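Local structure of OsmC family peroxiredoxin (Aquifex aeolicus, 2E8E) at residues Lys69-Glu74 with Tyr80-Ile85. The protein belongs to the OsmC family of peroxiredoxins and, by that kinship, probably reduces peroxides through a reactive cysteine thiol. Numbering follows the deposited sequence.
Sequences KGKRRE and YEEIEI
A classic beta bulge interrupts the hairpin of strands 60-72 and 80-90 where Glu81 and Glu82 both face Lys71. Before it the pairing is regular and antiparallel: Lys69 N bonds to Glu84 O (2.9 Å), Glu84 N returns to Lys69 O, and Lys71 N reaches Glu82 O. At the bulge Lys71 O takes Glu81 N at 2.7 Å, almost in line with the carbonyl bond, and a weak second bond from Glu82 N at 3.4 Å. The extra residue shifts the register by one and brings Arg72 opposite Tyr80. On the face carrying Lys69, Lys71, Glu82 and Glu84, the Lys71 chain runs alongside Glu82, then bends at its last torsion (chi4 59°), taking NZ to Glu84 OE2 (3.0 Å) in a salt bridge and to Glu82 OE1 (3.3 Å) in a weaker one. A water accepts from Lys71 NZ at 2.6 Å and donates to Glu84 OE2. This ammonium probably offsets the repulsion between Glu82 OE1 and Glu84 OE2, themselves 3.0 Å apart; a leucine in place of Lys71 would probably leave them only the long, weak ion pairs to Lys123 against that repulsion. On the other face the Tyr80 ring lies against Gly70, with CD1 3.5 Å from Gly70 C, while the Arg72 side chain slants across, its CG close to Tyr80 CD1 and CE1. Tyr80 OH bonds to Met35 O, and its side chain touches Leu38 and Leu39 of helix 34-56. Strand 121-130 flanks 80-90, and beyond Lys69-Lys71 an antiparallel strand of the second subunit continues the sheet across the dimer interface.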
ATOM      1  N   LYS A  69      -5.634 -12.209  -1.379  1.00 17.99           N
ATOM      2  CA  LYS A  69      -7.006 -12.005  -1.809  1.00 19.57           C
ATOM      3  C   LYS A  69      -7.722 -11.202  -0.740  1.00 19.48           C
ATOM      4  O   LYS A  69      -7.759 -11.597   0.427  1.00 20.75           O
ATOM      5  CB  LYS A  69      -7.725 -13.341  -2.006  1.00 20.95           C
ATOM      6  CG  LYS A  69      -9.203 -13.183  -2.333  1.00 24.94           C
ATOM      7  CD  LYS A  69      -9.892 -14.522  -2.545  1.00 29.18           C
ATOM      8  CE  LYS A  69      -9.270 -15.289  -3.696  1.00 32.30           C
ATOM      9  NZ  LYS A  69     -10.006 -16.555  -3.991  1.00 36.21           N
ATOM     10  N   GLY A  70      -8.293 -10.071  -1.138  1.00 18.87           N
ATOM     11  CA  GLY A  70      -8.996  -9.245  -0.178  1.00 18.53           C
ATOM     12  C   GLY A  70     -10.460  -9.106  -0.535  1.00 18.61           C
ATOM     13  O   GLY A  70     -10.798  -8.925  -1.703  1.00 19.24           O
ATOM     14  N   LYS A  71     -11.325  -9.209   0.469  1.00 17.75           N
ATOM     15  CA  LYS A  71     -12.768  -9.074   0.275  1.00 19.72           C
ATOM     16  C   LYS A  71     -13.201  -7.779   0.952  1.00 18.56           C
ATOM     17  O   LYS A  71     -12.999  -7.601   2.156  1.00 18.93           O
ATOM     18  CB  LYS A  71     -13.501 -10.269   0.888  1.00 20.34           C
ATOM     19  CG  LYS A  71     -13.218 -11.580   0.180  1.00 25.27           C
ATOM     20  CD  LYS A  71     -13.930 -12.742   0.858  1.00 29.87           C
ATOM     21  CE  LYS A  71     -13.723 -14.042   0.092  1.00 33.20           C
ATOM     22  NZ  LYS A  71     -12.282 -14.393  -0.042  1.00 37.84           N
ATOM     23  N   ARG A  72     -13.806  -6.885   0.178  1.00 18.78           N
ATOM     24  CA  ARG A  72     -14.212  -5.580   0.688  1.00 17.93           C
ATOM     25  C   ARG A  72     -15.644  -5.451   1.182  1.00 20.07           C
ATOM     26  O   ARG A  72     -16.555  -6.102   0.671  1.00 19.90           O
ATOM     27  CB  ARG A  72     -13.989  -4.519  -0.393  1.00 18.05           C
ATOM     28  CG  ARG A  72     -12.598  -4.533  -0.991  1.00 17.42           C
ATOM     29  CD  ARG A  72     -12.485  -3.545  -2.134  1.00 17.01           C
ATOM     30  NE  ARG A  72     -12.612  -2.162  -1.690  1.00 19.40           N
ATOM     31  CZ  ARG A  72     -12.462  -1.115  -2.492  1.00 20.87           C
ATOM     32  NH1 ARG A  72     -12.191  -1.301  -3.777  1.00 22.45           N
ATOM     33  NH2 ARG A  72     -12.542   0.113  -2.006  1.00 19.72           N
ATOM     34  N   ARG A  73     -15.821  -4.587   2.178  1.00 19.76           N
ATOM     35  CA  ARG A  73     -17.131  -4.299   2.741  1.00 21.17           C
ATOM     36  C   ARG A  73     -17.921  -3.607   1.637  1.00 21.11           C
ATOM     37  O   ARG A  73     -17.337  -3.007   0.734  1.00 21.52           O
ATOM     38  CB  ARG A  73     -16.992  -3.368   3.951  1.00 22.43           C
ATOM     39  CG  ARG A  73     -18.312  -2.928   4.557  1.00 25.30           C
ATOM     40  CD  ARG A  73     -18.117  -2.250   5.902  1.00 27.11           C
ATOM     41  NE  ARG A  73     -17.334  -1.022   5.813  1.00 29.57           N
ATOM     42  CZ  ARG A  73     -17.004  -0.278   6.864  1.00 29.59           C
ATOM     43  NH1 ARG A  73     -17.390  -0.641   8.081  1.00 30.73           N
ATOM     44  NH2 ARG A  73     -16.290   0.826   6.704  1.00 29.39           N
ATOM     45  N   GLU A  74     -19.245  -3.671   1.708  1.00 22.80           N
ATOM     46  CA  GLU A  74     -20.073  -3.064   0.676  1.00 24.36           C
ATOM     47  C   GLU A  74     -20.438  -1.598   0.901  1.00 25.08           C
ATOM     48  O   GLU A  74     -20.895  -0.927  -0.022  1.00 29.28           O
ATOM     49  CB  GLU A  74     -21.329  -3.922   0.476  1.00 24.27           C
ATOM     50  CG  GLU A  74     -20.971  -5.298  -0.068  1.00 27.11           C
ATOM     51  CD  GLU A  74     -22.119  -6.286  -0.041  1.00 30.72           C
ATOM     52  OE1 GLU A  74     -21.897  -7.446  -0.448  1.00 30.28           O
ATOM     53  OE2 GLU A  74     -23.231  -5.911   0.388  1.00 31.34           O
ATOM     54  N   TYR A  80     -11.019  -3.773   3.461  1.00 16.36           N
ATOM     55  CA  TYR A  80     -10.998  -5.224   3.330  1.00 17.30           C
ATOM     56  C   TYR A  80     -11.484  -5.807   4.653  1.00 17.78           C
ATOM     57  O   TYR A  80     -10.868  -5.580   5.694  1.00 17.78           O
ATOM     58  CB  TYR A  80      -9.577  -5.737   3.080  1.00 16.19           C
ATOM     59  CG  TYR A  80      -9.021  -5.434   1.711  1.00 14.94           C
ATOM     60  CD1 TYR A  80      -9.696  -5.831   0.558  1.00 14.22           C
ATOM     61  CD2 TYR A  80      -7.798  -4.782   1.571  1.00 14.74           C
ATOM     62  CE1 TYR A  80      -9.162  -5.591  -0.704  1.00 15.24           C
ATOM     63  CE2 TYR A  80      -7.254  -4.532   0.317  1.00 16.34           C
ATOM     64  CZ  TYR A  80      -7.941  -4.942  -0.816  1.00 16.63           C
ATOM     65  OH  TYR A  80      -7.393  -4.711  -2.052  1.00 15.63           O
ATOM     66  N   GLU A  81     -12.586  -6.548   4.627  1.00 18.34           N
ATOM     67  CA  GLU A  81     -13.087  -7.154   5.852  1.00 21.64           C
ATOM     68  C   GLU A  81     -12.288  -8.425   6.099  1.00 20.65           C
ATOM     69  O   GLU A  81     -12.217  -8.932   7.222  1.00 21.82           O
ATOM     70  CB  GLU A  81     -14.573  -7.497   5.723  1.00 26.44           C
ATOM     71  CG  GLU A  81     -15.448  -6.312   5.353  1.00 34.72           C
ATOM     72  CD  GLU A  81     -16.791  -6.327   6.063  1.00 37.68           C
ATOM     73  OE1 GLU A  81     -17.485  -7.363   6.019  1.00 42.36           O
ATOM     74  OE2 GLU A  81     -17.153  -5.293   6.663  1.00 42.96           O
ATOM     75  N   GLU A  82     -11.675  -8.926   5.035  1.00 19.67           N
ATOM     76  CA  GLU A  82     -10.883 -10.142   5.112  1.00 19.91           C
ATOM     77  C   GLU A  82      -9.741 -10.088   4.113  1.00 19.59           C
ATOM     78  O   GLU A  82      -9.901  -9.593   3.000  1.00 18.73           O
ATOM     79  CB  GLU A  82     -11.773 -11.356   4.815  1.00 22.76           C
ATOM     80  CG  GLU A  82     -11.020 -12.642   4.525  1.00 27.51           C
ATOM     81  CD  GLU A  82     -11.940 -13.779   4.107  1.00 30.19           C
ATOM     82  OE1 GLU A  82     -11.554 -14.546   3.203  1.00 31.50           O
ATOM     83  OE2 GLU A  82     -13.041 -13.910   4.685  1.00 30.87           O
ATOM     84  N   ILE A  83      -8.577 -10.573   4.528  1.00 18.77           N
ATOM     85  CA  ILE A  83      -7.419 -10.625   3.648  1.00 17.30           C
ATOM     86  C   ILE A  83      -6.806 -12.004   3.807  1.00 18.10           C
ATOM     87  O   ILE A  83      -6.424 -12.392   4.911  1.00 18.97           O
ATOM     88  CB  ILE A  83      -6.338  -9.582   4.014  1.00 17.45           C
ATOM     89  CG1 ILE A  83      -6.903  -8.165   3.886  1.00 17.28           C
ATOM     90  CG2 ILE A  83      -5.129  -9.755   3.084  1.00 18.95           C
ATOM     91  CD1 ILE A  83      -5.895  -7.077   4.183  1.00 19.80           C
ATOM     92  N   GLU A  84      -6.736 -12.746   2.708  1.00 19.04           N
ATOM     93  CA  GLU A  84      -6.147 -14.077   2.724  1.00 20.93           C
ATOM     94  C   GLU A  84      -4.770 -13.984   2.102  1.00 18.92           C
ATOM     95  O   GLU A  84      -4.609 -13.398   1.028  1.00 19.93           O
ATOM     96  CB  GLU A  84      -6.982 -15.059   1.904  1.00 23.57           C
ATOM     97  CG  GLU A  84      -8.343 -15.382   2.467  1.00 31.86           C
ATOM     98  CD  GLU A  84      -9.048 -16.447   1.649  1.00 36.46           C
ATOM     99  OE1 GLU A  84      -8.500 -17.566   1.538  1.00 39.44           O
ATOM    100  OE2 GLU A  84     -10.140 -16.168   1.111  1.00 40.03           O
ATOM    101  N   ILE A  85      -3.775 -14.556   2.772  1.00 17.74           N
ATOM    102  CA  ILE A  85      -2.422 -14.532   2.247  1.00 17.07           C
ATOM    103  C   ILE A  85      -1.895 -15.952   2.247  1.00 16.57           C
ATOM    104  O   ILE A  85      -1.905 -16.624   3.281  1.00 18.40           O
ATOM    105  CB  ILE A  85      -1.473 -13.671   3.107  1.00 17.91           C
ATOM    106  CG1 ILE A  85      -2.053 -12.266   3.299  1.00 18.96           C
ATOM    107  CG2 ILE A  85      -0.111 -13.586   2.431  1.00 19.49           C
ATOM    108  CD1 ILE A  85      -1.204 -11.361   4.171  1.00 22.07           C
TER
HETATM  109  O   HOH W   1     -10.083 -13.342   0.980  1.00 38.65           O